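Putative diguanylate cyclase (GGDEF) with PAS/PAC domain (Rhodopseudomonas palustris, PDB 3LIF) probably makes the second messenger cyclic di-GMP from two GTP molecules, the extracellular PDC-fold sensor domain being the part modelled here. Local coordinates at residues His22-Gln33 against Arg225-Val236; Ile75-Thr83 against Leu93-Phe101. All blocks are in the same frame, centred on the assembly; numbering follows the deposited sequence.

Interaction 1: His22-Gln33 against Arg225-Val236; sequences HSLAEHATHTFQ and RRVSRYPLVVTV
F32 and Y230 meet because both first torsions swing CG away from the carbonyl carbon to lie beside the backbone N, chi1 -73° in F32 and -58° in Y230. The tyrosine ring then lies flat against the methylene of F32, whose CB sits over its centre in a CH-pi contact, 3.7 Å from CZ of Y230. The phenylalanine ring goes on past it to L232, whose CD1 comes over one ring face, 3.4 Å from CE1 of F32. With the Y230 ring cut back to an alanine, CB of F32 would probably lose its aromatic floor and a gap would open between helix and turn. One helical turn earlier, T29 grips the type II turn V227-Y230: its OG1 donates to O of S228 (2.6 Å), in the carbonyl plane and on a lone pair. A water fastens the same place, donating a hydrogen bond to OG1 of T29 and accepting one from N of S228. Methyls fill the middle, with CB of A28 3.7 Å from CG1 of V227 and CB of A25 4.0 Å from CG2 of V234. At the far end CB of H22 lies over the guanidinium face of R225, which hydrogen-bonds S21 and R18. This is the long N-terminal helix of a double-PDC sensor packed along the strand hairpin of its second PDC sheet.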
loop_
_atom_site.group_PDB
_atom_site.type_symbol
_atom_site.label_atom_id
_atom_site.label_comp_id
_atom_site.label_asym_id
_atom_site.label_seq_id
_atom_site.Cartn_x
_atom_site.Cartn_y
_atom_site.Cartn_z
ATOM N N HIS A 22 7.804 1.025 -14.440
ATOM C CA HIS A 22 7.733 -0.417 -14.443
ATOM C C HIS A 22 8.450 -1.042 -13.237
ATOM O O HIS A 22 7.936 -1.935 -12.574
ATOM C CB HIS A 22 8.305 -0.932 -15.727
ATOM C CG HIS A 22 8.079 -2.388 -15.936
ATOM N ND1 HIS A 22 7.095 -2.876 -16.782
ATOM C CD2 HIS A 22 8.725 -3.473 -15.430
ATOM C CE1 HIS A 22 7.135 -4.198 -16.769
ATOM N NE2 HIS A 22 8.105 -4.585 -15.951
ATOM N N SER A 23 9.631 -0.567 -12.909
ATOM C CA SER A 23 10.275 -1.090 -11.717
ATOM C C SER A 23 9.492 -0.819 -10.434
ATOM O O SER A 23 9.358 -1.687 -9.597
ATOM C CB SER A 23 11.642 -0.462 -11.563
ATOM O OG SER A 23 12.475 -0.990 -12.535
ATOM N N LEU A 24 9.029 0.419 -10.262
ATOM C CA LEU A 24 8.244 0.785 -9.098
ATOM C C LEU A 24 6.977 -0.106 -9.001
ATOM O O LEU A 24 6.639 -0.546 -7.939
ATOM C CB LEU A 24 7.929 2.288 -9.119
ATOM C CG LEU A 24 9.140 3.243 -9.082
ATOM C CD1 LEU A 24 8.777 4.717 -9.278
ATOM C CD2 LEU A 24 9.928 3.140 -7.814
ATOM N N ALA A 25 6.311 -0.389 -10.112
ATOM C CA ALA A 25 5.084 -1.174 -10.081
ATOM C C ALA A 25 5.383 -2.602 -9.590
ATOM O O ALA A 25 4.651 -3.187 -8.784
ATOM C CB ALA A 25 4.463 -1.211 -11.438
ATOM N N GLU A 26 6.486 -3.156 -10.061
ATOM C CA GLU A 26 6.870 -4.485 -9.620
ATOM C C GLU A 26 7.277 -4.542 -8.195
ATOM O O GLU A 26 6.977 -5.484 -7.475
ATOM C CB GLU A 26 8.009 -5.027 -10.452
ATOM C CG GLU A 26 7.524 -5.395 -11.801
ATOM C CD GLU A 26 8.495 -6.319 -12.442
ATOM O OE1 GLU A 26 8.085 -7.470 -12.762
ATOM O OE2 GLU A 26 9.692 -5.906 -12.583
ATOM N N HIS A 27 8.025 -3.561 -7.786
ATOM C CA HIS A 27 8.337 -3.518 -6.393
ATOM C C HIS A 27 7.034 -3.591 -5.550
ATOM O O HIS A 27 7.011 -4.246 -4.483
ATOM C CB HIS A 27 9.039 -2.240 -6.125
ATOM C CG HIS A 27 9.379 -2.056 -4.708
ATOM N ND1 HIS A 27 8.593 -1.321 -3.850
ATOM C CD2 HIS A 27 10.454 -2.453 -3.996
ATOM C CE1 HIS A 27 9.167 -1.277 -2.665
ATOM N NE2 HIS A 27 10.300 -1.952 -2.725
ATOM N N ALA A 28 5.961 -2.919 -6.012
ATOM C CA ALA A 28 4.741 -2.889 -5.233
ATOM C C ALA A 28 4.224 -4.291 -5.304
ATOM O O ALA A 28 4.000 -4.936 -4.270
ATOM C CB ALA A 28 3.725 -1.916 -5.781
ATOM N N THR A 29 4.077 -4.796 -6.518
ATOM C CA THR A 29 3.582 -6.146 -6.635
ATOM C C THR A 29 4.351 -7.100 -5.718
ATOM O O THR A 29 3.764 -7.837 -4.944
ATOM C CB THR A 29 3.585 -6.685 -8.044
ATOM O OG1 THR A 29 2.713 -5.896 -8.877
ATOM C CG2 THR A 29 3.059 -8.116 -7.995
ATOM N N HIS A 30 5.662 -7.075 -5.766
ATOM C CA HIS A 30 6.437 -8.045 -4.998
ATOM C C HIS A 30 6.218 -7.810 -3.500
ATOM O O HIS A 30 6.103 -8.779 -2.738
ATOM C CB HIS A 30 7.961 -8.021 -5.319
ATOM C CG HIS A 30 8.329 -8.487 -6.701
ATOM N ND1 HIS A 30 7.609 -9.439 -7.393
ATOM C CD2 HIS A 30 9.365 -8.136 -7.508
ATOM C CE1 HIS A 30 8.170 -9.635 -8.575
ATOM N NE2 HIS A 30 9.237 -8.858 -8.667
ATOM N N THR A 31 6.162 -6.538 -3.078
ATOM C CA THR A 31 5.995 -6.242 -1.645
ATOM C C THR A 31 4.638 -6.722 -1.097
ATOM O O THR A 31 4.575 -7.412 -0.089
ATOM C CB THR A 31 6.078 -4.785 -1.384
ATOM O OG1 THR A 31 7.340 -4.294 -1.858
ATOM C CG2 THR A 31 5.934 -4.527 0.096
ATOM N N PHE A 32 3.554 -6.381 -1.775
ATOM C CA PHE A 32 2.267 -6.931 -1.358
ATOM C C PHE A 32 2.215 -8.455 -1.420
ATOM O O PHE A 32 1.661 -9.079 -0.509
ATOM C CB PHE A 32 1.086 -6.245 -2.065
ATOM C CG PHE A 32 0.847 -4.865 -1.538
ATOM C CD1 PHE A 32 1.581 -3.790 -2.013
ATOM C CD2 PHE A 32 -0.050 -4.645 -0.494
ATOM C CE1 PHE A 32 1.398 -2.509 -1.484
ATOM C CE2 PHE A 32 -0.260 -3.364 -0.005
ATOM C CZ PHE A 32 0.484 -2.311 -0.467
ATOM N N GLN A 33 2.817 -9.049 -2.458
ATOM C CA GLN A 33 2.825 -10.484 -2.617
ATOM C C GLN A 33 3.499 -11.056 -1.378
ATOM O O GLN A 33 3.029 -11.994 -0.756
ATOM C CB GLN A 33 3.706 -10.803 -3.774
ATOM C CG GLN A 33 3.510 -12.156 -4.357
ATOM C CD GLN A 33 2.787 -11.977 -5.691
ATOM O OE1 GLN A 33 3.391 -12.161 -6.757
ATOM N NE2 GLN A 33 1.502 -11.557 -5.644
ATOM N N ARG A 225 1.811 3.944 -13.888
ATOM C CA ARG A 225 1.510 2.576 -14.259
ATOM C C ARG A 225 0.674 1.810 -13.194
ATOM O O ARG A 225 1.026 1.770 -11.999
ATOM C CB ARG A 225 2.828 1.823 -14.526
ATOM C CG ARG A 225 2.610 0.419 -15.041
ATOM C CD ARG A 225 3.886 -0.314 -15.195
ATOM N NE ARG A 225 4.852 0.487 -15.955
ATOM C CZ ARG A 225 5.064 0.383 -17.277
ATOM N NH1 ARG A 225 4.385 -0.485 -18.009
ATOM N NH2 ARG A 225 5.962 1.152 -17.861
ATOM N N ARG A 226 -0.432 1.205 -13.623
ATOM C CA ARG A 226 -1.185 0.296 -12.734
ATOM C C ARG A 226 -0.234 -0.743 -12.204
ATOM O O ARG A 226 0.599 -1.254 -12.956
ATOM C CB ARG A 226 -2.304 -0.425 -13.447
ATOM C CG ARG A 226 -3.456 0.480 -13.653
ATOM C CD ARG A 226 -4.741 -0.303 -13.874
ATOM N NE ARG A 226 -5.818 0.592 -14.304
ATOM C CZ ARG A 226 -6.629 1.271 -13.484
ATOM N NH1 ARG A 226 -7.549 2.035 -14.006
ATOM N NH2 ARG A 226 -6.530 1.208 -12.169
ATOM N N VAL A 227 -0.361 -1.042 -10.917
ATOM C CA VAL A 227 0.422 -2.051 -10.286
ATOM C C VAL A 227 -0.183 -3.453 -10.545
ATOM O O VAL A 227 -1.299 -3.803 -10.186
ATOM C CB VAL A 227 0.479 -1.787 -8.794
ATOM C CG1 VAL A 227 0.964 -3.063 -8.010
ATOM C CG2 VAL A 227 1.273 -0.558 -8.526
ATOM N N SER A 228 0.584 -4.287 -11.179
ATOM C CA SER A 228 0.050 -5.593 -11.442
ATOM C C SER A 228 -0.478 -6.359 -10.174
ATOM O O SER A 228 0.201 -6.430 -9.137
ATOM C CB SER A 228 1.080 -6.396 -12.221
ATOM O OG SER A 228 0.755 -7.735 -12.047
ATOM N N ARG A 229 -1.702 -6.893 -10.273
ATOM C CA ARG A 229 -2.200 -7.857 -9.307
ATOM C C ARG A 229 -2.774 -7.259 -7.992
ATOM O O ARG A 229 -3.183 -8.031 -7.099
ATOM C CB ARG A 229 -1.066 -8.852 -9.018
ATOM C CG ARG A 229 -1.486 -10.308 -9.029
ATOM C CD ARG A 229 -0.511 -11.254 -9.706
ATOM N NE ARG A 229 0.602 -11.628 -8.852
ATOM C CZ ARG A 229 1.873 -11.465 -9.203
ATOM N NH1 ARG A 229 2.171 -10.920 -10.381
ATOM N NH2 ARG A 229 2.846 -11.829 -8.387
ATOM N N TYR A 230 -2.781 -5.923 -7.848
ATOM C CA TYR A 230 -3.402 -5.199 -6.713
ATOM C C TYR A 230 -3.954 -3.873 -7.226
ATOM O O TYR A 230 -3.353 -3.288 -8.111
ATOM C CB TYR A 230 -2.391 -4.912 -5.588
ATOM C CG TYR A 230 -1.788 -6.169 -5.092
ATOM C CD1 TYR A 230 -2.440 -6.924 -4.113
ATOM C CD2 TYR A 230 -0.601 -6.673 -5.646
ATOM C CE1 TYR A 230 -1.942 -8.112 -3.680
ATOM C CE2 TYR A 230 -0.082 -7.916 -5.203
ATOM C CZ TYR A 230 -0.773 -8.632 -4.224
ATOM O OH TYR A 230 -0.298 -9.833 -3.722
ATOM N N PRO A 231 -5.082 -3.376 -6.658
ATOM C CA PRO A 231 -5.622 -2.077 -7.127
ATOM C C PRO A 231 -4.767 -0.849 -6.680
ATOM O O PRO A 231 -5.244 0.020 -5.926
ATOM C CB PRO A 231 -6.987 -2.019 -6.463
ATOM C CG PRO A 231 -6.797 -2.797 -5.131
ATOM C CD PRO A 231 -5.782 -3.891 -5.457
ATOM N N LEU A 232 -3.512 -0.794 -7.120
ATOM C CA LEU A 232 -2.605 0.302 -6.768
ATOM C C LEU A 232 -2.080 0.938 -8.069
ATOM O O LEU A 232 -2.109 0.301 -9.109
ATOM C CB LEU A 232 -1.449 -0.249 -5.937
ATOM C CG LEU A 232 -1.912 -0.960 -4.667
ATOM C CD1 LEU A 232 -0.751 -1.593 -3.899
ATOM C CD2 LEU A 232 -2.630 0.036 -3.746
ATOM N N VAL A 233 -1.608 2.168 -8.018
ATOM C CA VAL A 233 -0.965 2.788 -9.165
ATOM C C VAL A 233 0.341 3.379 -8.664
ATOM O O VAL A 233 0.420 3.797 -7.522
ATOM C CB VAL A 233 -1.817 3.943 -9.671
ATOM C CG1 VAL A 233 -1.269 4.499 -10.993
ATOM C CG2 VAL A 233 -3.224 3.458 -9.852
ATOM N N VAL A 234 1.378 3.425 -9.482
ATOM C CA VAL A 234 2.574 4.139 -9.022
ATOM C C VAL A 234 2.751 5.287 -9.956
ATOM O O VAL A 234 2.372 5.174 -11.140
ATOM C CB VAL A 234 3.826 3.285 -9.122
ATOM C CG1 VAL A 234 3.828 2.232 -8.038
ATOM C CG2 VAL A 234 3.891 2.623 -10.513
ATOM N N THR A 235 3.315 6.389 -9.468
ATOM C CA THR A 235 3.659 7.484 -10.381
ATOM C C THR A 235 5.079 7.956 -10.107
ATOM O O THR A 235 5.472 7.939 -8.959
ATOM C CB THR A 235 2.726 8.666 -10.181
ATOM O OG1 THR A 235 2.952 9.244 -8.881
ATOM C CG2 THR A 235 1.239 8.249 -10.325
ATOM N N VAL A 236 5.843 8.345 -11.148
ATOM C CA VAL A 236 7.155 9.023 -11.008
ATOM C C VAL A 236 7.071 10.312 -11.757
ATOM O O VAL A 236 6.639 10.319 -12.902
ATOM C CB VAL A 236 8.296 8.383 -11.823
ATOM C CG1 VAL A 236 9.551 8.396 -11.027
ATOM C CG2 VAL A 236 8.008 7.028 -12.281
HETATM O O HOH W 1 3.336 -4.432 -10.982
#

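Interaction 2: Ile75-Thr83 against Leu93-Phe101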
loop_
_atom_site.group_PDB
_atom_site.type_symbol
_atom_site.label_atom_id
_atom_site.label_comp_id
_atom_site.label_asym_id
_atom_site.label_seq_id
_atom_site.Cartn_x
_atom_site.Cartn_y
_atom_site.Cartn_z
ATOM N N ILE A 75 -4.952 -10.654 15.043
ATOM C CA ILE A 75 -6.070 -11.511 14.823
ATOM C C ILE A 75 -7.340 -10.977 15.502
ATOM O O ILE A 75 -7.288 -10.486 16.639
ATOM C CB ILE A 75 -5.785 -12.850 15.419
ATOM C CG1 ILE A 75 -4.369 -13.263 15.035
ATOM C CG2 ILE A 75 -6.854 -13.870 14.896
ATOM C CD1 ILE A 75 -4.272 -13.914 13.648
ATOM N N LEU A 76 -8.451 -11.089 14.787
ATOM C CA LEU A 76 -9.776 -10.830 15.281
ATOM C C LEU A 76 -10.588 -12.093 15.068
ATOM O O LEU A 76 -10.513 -12.700 13.944
ATOM C CB LEU A 76 -10.456 -9.742 14.444
ATOM C CG LEU A 76 -9.906 -8.317 14.348
ATOM C CD1 LEU A 76 -10.924 -7.456 13.597
ATOM C CD2 LEU A 76 -9.504 -7.683 15.689
ATOM N N ASP A 77 -11.393 -12.482 16.071
ATOM C CA ASP A 77 -12.285 -13.641 15.896
ATOM C C ASP A 77 -13.588 -13.164 15.351
ATOM O O ASP A 77 -13.635 -12.147 14.708
ATOM C CB ASP A 77 -12.627 -14.208 17.254
ATOM C CG ASP A 77 -13.340 -13.167 18.201
ATOM O OD1 ASP A 77 -14.100 -12.207 17.770
ATOM O OD2 ASP A 77 -13.119 -13.349 19.425
ATOM N N ALA A 78 -14.632 -13.961 15.410
ATOM C CA ALA A 78 -15.422 -14.234 14.270
ATOM C C ALA A 78 -16.464 -13.094 14.673
ATOM O O ALA A 78 -17.331 -12.666 13.888
ATOM C CB ALA A 78 -16.052 -15.583 14.342
ATOM N N ASP A 79 -16.320 -12.598 15.918
ATOM C CA ASP A 79 -17.117 -11.488 16.479
ATOM C C ASP A 79 -16.362 -10.173 16.411
ATOM O O ASP A 79 -16.852 -9.138 16.880
ATOM C CB ASP A 79 -17.582 -11.739 17.955
ATOM C CG ASP A 79 -18.454 -13.005 18.118
ATOM O OD1 ASP A 79 -19.531 -13.057 17.512
ATOM O OD2 ASP A 79 -18.056 -13.937 18.847
ATOM N N GLY A 80 -15.183 -10.166 15.818
ATOM C CA GLY A 80 -14.537 -8.881 15.606
ATOM C C GLY A 80 -13.691 -8.489 16.798
ATOM O O GLY A 80 -13.226 -7.367 16.873
ATOM N N GLN A 81 -13.500 -9.405 17.749
ATOM C CA GLN A 81 -12.775 -9.084 18.974
ATOM C C GLN A 81 -11.287 -9.412 18.845
ATOM O O GLN A 81 -10.910 -10.499 18.408
ATOM C CB GLN A 81 -13.411 -9.815 20.151
ATOM C CG GLN A 81 -14.181 -8.877 21.147
ATOM C CD GLN A 81 -13.275 -8.415 22.325
ATOM O OE1 GLN A 81 -13.674 -7.620 23.187
ATOM N NE2 GLN A 81 -12.038 -8.921 22.345
ATOM N N LEU A 82 -10.421 -8.496 19.215
ATOM C CA LEU A 82 -9.022 -8.735 18.953
ATOM C C LEU A 82 -8.532 -9.792 19.914
ATOM O O LEU A 82 -8.512 -9.581 21.088
ATOM C CB LEU A 82 -8.240 -7.434 19.117
ATOM C CG LEU A 82 -6.713 -7.209 19.101
ATOM C CD1 LEU A 82 -5.840 -8.363 19.646
ATOM C CD2 LEU A 82 -6.200 -6.667 17.737
ATOM N N THR A 83 -8.104 -10.931 19.409
ATOM C CA THR A 83 -7.568 -11.980 20.266
ATOM C C THR A 83 -6.048 -12.160 20.368
ATOM O O THR A 83 -5.563 -12.629 21.369
ATOM C CB THR A 83 -8.105 -13.304 19.815
ATOM O OG1 THR A 83 -7.753 -13.485 18.438
ATOM C CG2 THR A 83 -9.620 -13.323 19.994
ATOM N N LEU A 93 -9.606 -5.248 22.273
ATOM C CA LEU A 93 -10.853 -4.524 22.090
ATOM C C LEU A 93 -11.748 -5.097 20.993
ATOM O O LEU A 93 -11.392 -5.972 20.220
ATOM C CB LEU A 93 -10.551 -3.075 21.749
ATOM C CG LEU A 93 -10.026 -2.088 22.789
ATOM C CD1 LEU A 93 -10.008 -2.672 24.152
ATOM C CD2 LEU A 93 -8.659 -1.671 22.423
ATOM N N ASP A 94 -12.938 -4.558 20.920
ATOM C CA ASP A 94 -13.913 -4.956 19.934
ATOM C C ASP A 94 -13.763 -4.093 18.663
ATOM O O ASP A 94 -13.931 -2.886 18.741
ATOM C CB ASP A 94 -15.310 -4.745 20.540
ATOM C CG ASP A 94 -16.430 -4.816 19.509
ATOM O OD1 ASP A 94 -17.328 -3.970 19.617
ATOM O OD2 ASP A 94 -16.443 -5.699 18.604
ATOM N N ASN A 95 -13.478 -4.711 17.512
ATOM C CA ASN A 95 -13.251 -3.953 16.269
ATOM C C ASN A 95 -14.214 -4.329 15.144
ATOM O O ASN A 95 -13.993 -4.000 13.979
ATOM C CB ASN A 95 -11.801 -4.075 15.795
ATOM C CG ASN A 95 -10.829 -3.505 16.793
ATOM O OD1 ASN A 95 -10.184 -4.242 17.505
ATOM N ND2 ASN A 95 -10.727 -2.203 16.861
ATOM N N SER A 96 -15.291 -5.003 15.524
ATOM C CA SER A 96 -16.350 -5.391 14.580
ATOM C C SER A 96 -16.971 -4.210 13.851
ATOM O O SER A 96 -17.777 -4.398 12.935
ATOM C CB SER A 96 -17.457 -6.092 15.338
ATOM O OG SER A 96 -17.780 -5.246 16.421
ATOM N N ASP A 97 -16.587 -3.000 14.214
ATOM C CA ASP A 97 -17.112 -1.903 13.453
ATOM C C ASP A 97 -16.278 -1.696 12.164
ATOM O O ASP A 97 -16.691 -1.032 11.234
ATOM C CB ASP A 97 -17.152 -0.660 14.279
ATOM C CG ASP A 97 -15.773 -0.140 14.575
ATOM O OD1 ASP A 97 -15.492 1.006 14.207
ATOM O OD2 ASP A 97 -14.926 -0.867 15.145
ATOM N N ARG A 98 -15.107 -2.310 12.112
ATOM C CA ARG A 98 -14.104 -1.963 11.157
ATOM C C ARG A 98 -14.488 -2.554 9.785
ATOM O O ARG A 98 -14.983 -3.689 9.724
ATOM C CB ARG A 98 -12.839 -2.543 11.715
ATOM C CG ARG A 98 -11.677 -1.683 11.595
ATOM C CD ARG A 98 -11.818 -0.391 12.304
ATOM N NE ARG A 98 -10.493 0.066 12.683
ATOM C CZ ARG A 98 -10.109 1.332 12.713
ATOM N NH1 ARG A 98 -10.968 2.267 12.368
ATOM N NH2 ARG A 98 -8.850 1.643 13.080
ATOM N N SER A 99 -14.341 -1.784 8.703
ATOM C CA SER A 99 -14.890 -2.246 7.385
ATOM C C SER A 99 -14.262 -3.514 6.872
ATOM O O SER A 99 -14.940 -4.390 6.266
ATOM C CB SER A 99 -14.736 -1.200 6.269
ATOM O OG SER A 99 -13.403 -0.796 6.232
ATOM N N TYR A 100 -12.957 -3.611 7.051
ATOM C CA TYR A 100 -12.314 -4.827 6.596
ATOM C C TYR A 100 -12.880 -6.030 7.307
ATOM O O TYR A 100 -13.001 -7.111 6.686
ATOM C CB TYR A 100 -10.820 -4.781 6.751
ATOM C CG TYR A 100 -10.318 -4.625 8.161
ATOM C CD1 TYR A 100 -9.959 -3.381 8.627
ATOM C CD2 TYR A 100 -10.147 -5.727 9.019
ATOM C CE1 TYR A 100 -9.439 -3.210 9.872
ATOM C CE2 TYR A 100 -9.621 -5.554 10.323
ATOM C CZ TYR A 100 -9.267 -4.281 10.709
ATOM O OH TYR A 100 -8.777 -3.985 11.950
ATOM N N PHE A 101 -13.241 -5.864 8.585
ATOM C CA PHE A 101 -13.827 -6.970 9.313
ATOM C C PHE A 101 -15.167 -7.273 8.735
ATOM O O PHE A 101 -15.446 -8.422 8.384
ATOM C CB PHE A 101 -13.969 -6.706 10.791
ATOM C CG PHE A 101 -14.863 -7.701 11.479
ATOM C CD1 PHE A 101 -14.375 -8.923 11.872
ATOM C CD2 PHE A 101 -16.194 -7.407 11.742
ATOM C CE1 PHE A 101 -15.176 -9.835 12.511
ATOM C CE2 PHE A 101 -17.027 -8.359 12.364
ATOM C CZ PHE A 101 -16.513 -9.571 12.728
#
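F101 reaches from the first turn of helix 99-106 into the turn D77-G80. From CB, its chi1 of 166° puts CG anti to the backbone N and sends the ring toward G80. CD1 of F101 meets CA of G80 at 3.7 Å and CD1 of L76 at 4.1 Å. CE1 runs on beneath the glycine, so that CA of G80 stands over one ring face in a CH-pi contact, displaced toward the rim. At the tip, CZ of F101 has O of A78 at its edge, in the ring plane and 3.4 Å away. Glycine suits this spot twice over: the backbone has a positive phi of 88°, and a CB would point at the ring and run into CB of S96. L76 also turns CD1 to CE2 of Y100 (4.0 Å), whose hydroxyl, like NE of R98, hydrogen-bonds an MPD molecule probably taken from the crystallisation liquor.

On the polar side the two segments join main chain to main chain in a single bridge between Q81 and D94. N of N95 donates to O of G80 at 2.7 Å, and N of L82 to O of L93 at 2.9 Å. Each segment braces its own bend with a carboxylate: OD1 of D77 accepts from N of Q81, from above the carboxylate plane, while OD2 of D94 takes OG of S96 at 2.6 Å on its syn side. The contact thus depends on peptide groups for its directed bonds and on the F101 face, with L76 against F101 and Y100, for its apolar grip, the aspartates shaping the turns from within.

In the fold
The centre of interaction 1 lies about 9 Å from the centre of the chain and that of interaction 2 about 21 Å, with their nearest atoms about 13 Å apart, so they do not touch. They share no helix or strand: 22-33 with 225-236 joins helix 5-47 to the sheet holding strands 219-226 and 232-239, whereas 75-83 with 93-101 ties an edge turn of the other five-stranded sheet to the start of helix 99-106. Both are partly buried. The central contact joins parts far apart in sequence, mostly through side chains; the outlying one, nested within the chain span that interaction 1 closes, bridges a short gap in sequence and relies more on backbone hydrogen bonds.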